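Local coordinates for protein AT27789p (Drosophila melanogaster, PDB 5UZM) that probably binds RNA, including mRNA, the chain here being the second quasi-RNA recognition motif (qRRM2) of Glorund, a fly homolog of hnRNP F/H, at residues G6-Y18 against G53-T65. Residues are numbered along the deposited sequence; the frame is centred on the assembly and turned at random. Where two conformers were deposited one is given.
Sequences GTAFVVKLRGLPY and GEAFVQFESQDDT
Strands 10-14 and 54-58 run antiparallel, their axes 4.5 Å apart at closest, joined by pairs of backbone hydrogen bonds between Val-11 and Val-57 and between Leu-13 and Ala-55. They are the neighbouring central strands of the RRM sheet, flanked by strands 41-45 and 79-85. On the face with Lys-12 and Phe-56, the lysine chain runs alongside the ring. Its CG lies over the ring face, offset toward the rim, 4.2 Å from the Phe-56 centroid, a CH-pi contact. Lys-12 NZ goes on to a salt bridge with Glu-90. Val-10 CG1 meets the edge of the same ring, and Met-91 of helix 88-94 also touches Phe-56. Arg-14 NE and Glu-54 OE1 form a long salt bridge of 3.6 Å. On the other face, Val-11 CG2 meets the edge of the Phe-59 ring, and Leu-16 CD1 packs on Ala-55 CB at 3.6 Å.

Beyond the strands, Phe-9 CG is anti to its carbonyl carbon (chi1 -58°), which lays the ring over the start of helix 62-69. Gln-62 N sits 3.5 Å above one face and Gly-6 CA lies over the opposite face. With an alanine here, the ring's place between Gly-6 CA and Gln-62 N would probably become a gap, and the Gly-6 end would be likely to lose its packing against the helix start. Phe-59 N donates to Phe-9 O at 2.9 Å, with an N-H...O angle of 166°.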
loop_
_atom_site.group_PDB
_atom_site.type_symbol
_atom_site.label_atom_id
_atom_site.label_comp_id
_atom_site.label_asym_id
_atom_site.label_seq_id
_atom_site.Cartn_x
_atom_site.Cartn_y
_atom_site.Cartn_z
ATOM N N GLY A 6 -10.581 -10.406 -8.248
ATOM C CA GLY A 6 -10.445 -9.410 -7.197
ATOM C C GLY A 6 -9.232 -9.637 -6.318
ATOM O O GLY A 6 -8.734 -8.707 -5.660
ATOM N N THR A 7 -8.740 -10.882 -6.329
ATOM C CA THR A 7 -7.703 -11.307 -5.395
ATOM C C THR A 7 -6.323 -10.771 -5.740
ATOM O O THR A 7 -5.411 -10.909 -4.917
ATOM C CB THR A 7 -7.620 -12.836 -5.307
ATOM O OG1 THR A 7 -7.265 -13.374 -6.591
ATOM C CG2 THR A 7 -8.948 -13.425 -4.823
ATOM N N ALA A 8 -6.133 -10.178 -6.915
ATOM C CA ALA A 8 -4.838 -9.606 -7.243
ATOM C C ALA A 8 -4.862 -8.082 -7.326
ATOM O O ALA A 8 -3.873 -7.499 -7.787
ATOM C CB ALA A 8 -4.310 -10.206 -8.545
ATOM N N PHE A 9 -5.950 -7.427 -6.879
ATOM C CA PHE A 9 -6.068 -5.962 -6.872
ATOM C C PHE A 9 -5.418 -5.396 -5.620
ATOM O O PHE A 9 -6.020 -4.588 -4.908
ATOM C CB PHE A 9 -7.520 -5.469 -6.892
ATOM C CG PHE A 9 -8.329 -5.947 -8.057
ATOM C CD1 PHE A 9 -7.728 -6.605 -9.105
ATOM C CD2 PHE A 9 -9.702 -5.728 -8.087
ATOM C CE1 PHE A 9 -8.483 -7.094 -10.176
ATOM C CE2 PHE A 9 -10.474 -6.193 -9.165
ATOM C CZ PHE A 9 -9.832 -6.884 -10.208
ATOM N N VAL A 10 -4.218 -5.857 -5.323
ATOM C CA VAL A 10 -3.505 -5.500 -4.100
ATOM C C VAL A 10 -2.051 -5.247 -4.461
ATOM O O VAL A 10 -1.464 -5.981 -5.254
ATOM C CB VAL A 10 -3.594 -6.605 -3.031
ATOM C CG1 VAL A 10 -2.853 -6.171 -1.748
ATOM C CG2 VAL A 10 -5.053 -6.945 -2.746
ATOM N N VAL A 11 -1.448 -4.202 -3.876
ATOM C CA VAL A 11 -0.014 -3.997 -3.999
ATOM C C VAL A 11 0.584 -3.968 -2.591
ATOM O O VAL A 11 -0.120 -3.717 -1.605
ATOM C CB VAL A 11 0.345 -2.704 -4.751
ATOM C CG1 VAL A 11 -0.309 -2.641 -6.141
ATOM C CG2 VAL A 11 -0.027 -1.477 -3.913
ATOM N N LYS A 12 1.882 -4.248 -2.496
ATOM C CA LYS A 12 2.651 -4.125 -1.268
ATOM C C LYS A 12 3.628 -2.971 -1.415
ATOM O O LYS A 12 4.269 -2.833 -2.456
ATOM C CB LYS A 12 3.424 -5.436 -0.990
ATOM C CG LYS A 12 4.222 -5.408 0.308
ATOM C CD LYS A 12 4.774 -6.811 0.600
ATOM C CE LYS A 12 5.758 -7.277 -0.459
ATOM N NZ LYS A 12 6.288 -8.666 -0.182
ATOM N N LEU A 13 3.739 -2.130 -0.382
ATOM C CA LEU A 13 4.647 -0.985 -0.364
ATOM C C LEU A 13 5.800 -1.251 0.589
ATOM O O LEU A 13 5.614 -1.907 1.601
ATOM C CB LEU A 13 3.938 0.291 0.107
ATOM C CG LEU A 13 2.624 0.653 -0.570
ATOM C CD1 LEU A 13 2.113 2.001 -0.023
ATOM C CD2 LEU A 13 2.715 0.699 -2.075
ATOM N N ARG A 14 6.988 -0.756 0.263
ATOM C CA ARG A 14 8.147 -0.826 1.138
ATOM C C ARG A 14 8.882 0.509 1.118
ATOM O O ARG A 14 8.862 1.248 0.112
ATOM C CB ARG A 14 9.085 -1.977 0.692
ATOM C CG ARG A 14 10.317 -2.146 1.533
ATOM C CD ARG A 14 11.082 -3.367 1.011
ATOM N NE ARG A 14 10.196 -4.527 0.888
ATOM C CZ ARG A 14 10.436 -5.580 0.116
ATOM N NH1 ARG A 14 11.538 -5.630 -0.620
ATOM N NH2 ARG A 14 9.573 -6.585 0.076
ATOM N N GLY A 15 9.455 0.880 2.256
ATOM C CA GLY A 15 10.228 2.095 2.351
ATOM C C GLY A 15 9.519 3.286 2.949
ATOM O O GLY A 15 10.011 4.401 2.825
ATOM N N LEU A 16 8.363 3.076 3.568
ATOM C CA LEU A 16 7.545 4.190 4.024
ATOM C C LEU A 16 8.237 5.012 5.114
ATOM O O LEU A 16 8.983 4.466 5.941
ATOM C CB LEU A 16 6.225 3.653 4.553
ATOM C CG LEU A 16 5.323 2.986 3.505
ATOM C CD1 LEU A 16 4.129 2.242 4.132
ATOM C CD2 LEU A 16 4.816 4.075 2.544
ATOM N N PRO A 17 7.954 6.315 5.162
ATOM C CA PRO A 17 8.383 7.156 6.295
ATOM C C PRO A 17 7.905 6.617 7.647
ATOM O O PRO A 17 6.875 5.970 7.739
ATOM C CB PRO A 17 7.732 8.509 5.992
ATOM C CG PRO A 17 7.270 8.468 4.585
ATOM C CD PRO A 17 7.122 7.048 4.169
ATOM N N TYR A 18 8.630 6.940 8.743
ATOM C CA TYR A 18 8.177 6.466 10.056
ATOM C C TYR A 18 6.862 7.117 10.453
ATOM O O TYR A 18 5.996 6.472 11.055
ATOM C CB TYR A 18 9.215 6.720 11.155
ATOM C CG TYR A 18 8.630 6.535 12.557
ATOM C CD1 TYR A 18 8.312 5.269 13.040
ATOM C CD2 TYR A 18 8.377 7.626 13.385
ATOM C CE1 TYR A 18 7.766 5.092 14.308
ATOM C CE2 TYR A 18 7.833 7.456 14.659
ATOM C CZ TYR A 18 7.534 6.184 15.108
ATOM O OH TYR A 18 6.994 6.000 16.360
ATOM N N GLY A 53 7.583 -0.341 8.028
ATOM C CA GLY A 53 7.783 0.414 6.804
ATOM C C GLY A 53 7.140 -0.220 5.588
ATOM O O GLY A 53 7.301 0.308 4.476
ATOM N N GLU A 54 6.407 -1.304 5.756
ATOM C CA GLU A 54 5.659 -1.935 4.685
ATOM C C GLU A 54 4.167 -1.682 4.869
ATOM O O GLU A 54 3.692 -1.417 5.978
ATOM C CB GLU A 54 5.934 -3.429 4.628
ATOM C CG GLU A 54 7.428 -3.765 4.398
ATOM C CD GLU A 54 7.755 -5.259 4.583
ATOM O OE1 GLU A 54 8.366 -5.847 3.659
ATOM O OE2 GLU A 54 7.401 -5.839 5.652
ATOM N N ALA A 55 3.424 -1.771 3.767
ATOM C CA ALA A 55 1.973 -1.621 3.836
ATOM C C ALA A 55 1.367 -2.401 2.690
ATOM O O ALA A 55 2.053 -2.724 1.734
ATOM C CB ALA A 55 1.532 -0.162 3.751
ATOM N N PHE A 56 0.061 -2.660 2.770
ATOM C CA PHE A 56 -0.680 -3.241 1.654
ATOM C C PHE A 56 -1.791 -2.274 1.292
ATOM O O PHE A 56 -2.356 -1.638 2.184
ATOM C CB PHE A 56 -1.295 -4.585 2.003
ATOM C CG PHE A 56 -0.297 -5.684 2.114
ATOM C CD1 PHE A 56 0.375 -5.873 3.293
ATOM C CD2 PHE A 56 -0.011 -6.493 1.033
ATOM C CE1 PHE A 56 1.322 -6.891 3.416
ATOM C CE2 PHE A 56 0.943 -7.493 1.152
ATOM C CZ PHE A 56 1.586 -7.699 2.332
ATOM N N VAL A 57 -2.077 -2.127 0.005
ATOM C CA VAL A 57 -3.153 -1.255 -0.463
ATOM C C VAL A 57 -4.000 -2.052 -1.447
ATOM O O VAL A 57 -3.461 -2.687 -2.360
ATOM C CB VAL A 57 -2.601 0.041 -1.105
ATOM C CG1 VAL A 57 -3.746 0.916 -1.646
ATOM C CG2 VAL A 57 -1.733 0.810 -0.070
ATOM N N GLN A 58 -5.311 -2.017 -1.245
ATOM C CA GLN A 58 -6.296 -2.724 -2.058
ATOM C C GLN A 58 -7.040 -1.718 -2.918
ATOM O O GLN A 58 -7.592 -0.765 -2.373
ATOM C CB GLN A 58 -7.325 -3.420 -1.177
ATOM C CG GLN A 58 -6.785 -4.449 -0.288
ATOM C CD GLN A 58 -7.875 -5.354 0.248
ATOM O OE1 GLN A 58 -7.902 -5.689 1.432
ATOM N NE2 GLN A 58 -8.789 -5.750 -0.630
ATOM N N PHE A 59 -7.112 -1.972 -4.224
ATOM C CA PHE A 59 -7.818 -1.118 -5.172
ATOM C C PHE A 59 -9.114 -1.767 -5.650
ATOM O O PHE A 59 -9.348 -2.962 -5.484
ATOM C CB PHE A 59 -6.926 -0.811 -6.375
ATOM C CG PHE A 59 -5.657 -0.093 -6.002
ATOM C CD1 PHE A 59 -5.666 1.291 -5.827
ATOM C CD2 PHE A 59 -4.479 -0.785 -5.798
ATOM C CE1 PHE A 59 -4.503 1.956 -5.449
ATOM C CE2 PHE A 59 -3.291 -0.112 -5.423
ATOM C CZ PHE A 59 -3.321 1.258 -5.234
ATOM N N GLU A 60 -9.934 -0.957 -6.328
ATOM C CA GLU A 60 -11.224 -1.454 -6.782
ATOM C C GLU A 60 -11.140 -2.172 -8.113
ATOM O O GLU A 60 -12.075 -2.893 -8.479
ATOM C CB GLU A 60 -12.218 -0.301 -6.901
ATOM C CG GLU A 60 -13.597 -0.672 -6.487
ATOM C CD GLU A 60 -13.681 -0.859 -5.004
ATOM O OE1 GLU A 60 -13.212 0.046 -4.280
ATOM O OE2 GLU A 60 -14.195 -1.906 -4.560
ATOM N N SER A 61 -10.064 -1.978 -8.865
ATOM C CA SER A 61 -10.012 -2.465 -10.228
ATOM C C SER A 61 -8.603 -2.918 -10.559
ATOM O O SER A 61 -7.620 -2.505 -9.937
ATOM C CB SER A 61 -10.466 -1.401 -11.238
ATOM O OG SER A 61 -9.477 -0.398 -11.414
ATOM N N GLN A 62 -8.515 -3.774 -11.574
ATOM C CA GLN A 62 -7.223 -4.248 -12.039
ATOM C C GLN A 62 -6.413 -3.134 -12.698
ATOM O O GLN A 62 -5.200 -3.023 -12.482
ATOM C CB GLN A 62 -7.438 -5.431 -12.996
ATOM C CG GLN A 62 -6.278 -5.743 -13.900
ATOM C CD GLN A 62 -5.134 -6.435 -13.208
ATOM O OE1 GLN A 62 -5.228 -6.845 -12.041
ATOM N NE2 GLN A 62 -4.032 -6.575 -13.929
ATOM N N ASP A 63 -7.054 -2.269 -13.475
ATOM C CA ASP A 63 -6.271 -1.212 -14.104
ATOM C C ASP A 63 -5.694 -0.243 -13.075
ATOM O O ASP A 63 -4.595 0.279 -13.279
ATOM C CB ASP A 63 -7.115 -0.466 -15.119
ATOM C CG ASP A 63 -6.326 0.606 -15.847
ATOM O OD1 ASP A 63 -5.380 0.258 -16.582
ATOM O OD2 ASP A 63 -6.667 1.792 -15.687
ATOM N N ASP A 64 -6.401 -0.014 -11.975
ATOM C CA ASP A 64 -5.835 0.854 -10.937
ATOM C C ASP A 64 -4.614 0.227 -10.276
ATOM O O ASP A 64 -3.671 0.939 -9.890
ATOM C CB ASP A 64 -6.902 1.178 -9.920
ATOM C CG ASP A 64 -7.709 2.407 -10.336
ATOM O OD1 ASP A 64 -7.496 2.893 -11.475
ATOM O OD2 ASP A 64 -8.553 2.875 -9.551
ATOM N N THR A 65 -4.615 -1.090 -10.118
ATOM C CA THR A 65 -3.419 -1.772 -9.636
ATOM C C THR A 65 -2.247 -1.561 -10.582
ATOM O O THR A 65 -1.104 -1.346 -10.150
ATOM C CB THR A 65 -3.728 -3.264 -9.453
ATOM O OG1 THR A 65 -4.861 -3.385 -8.580
ATOM C CG2 THR A 65 -2.530 -3.982 -8.856
#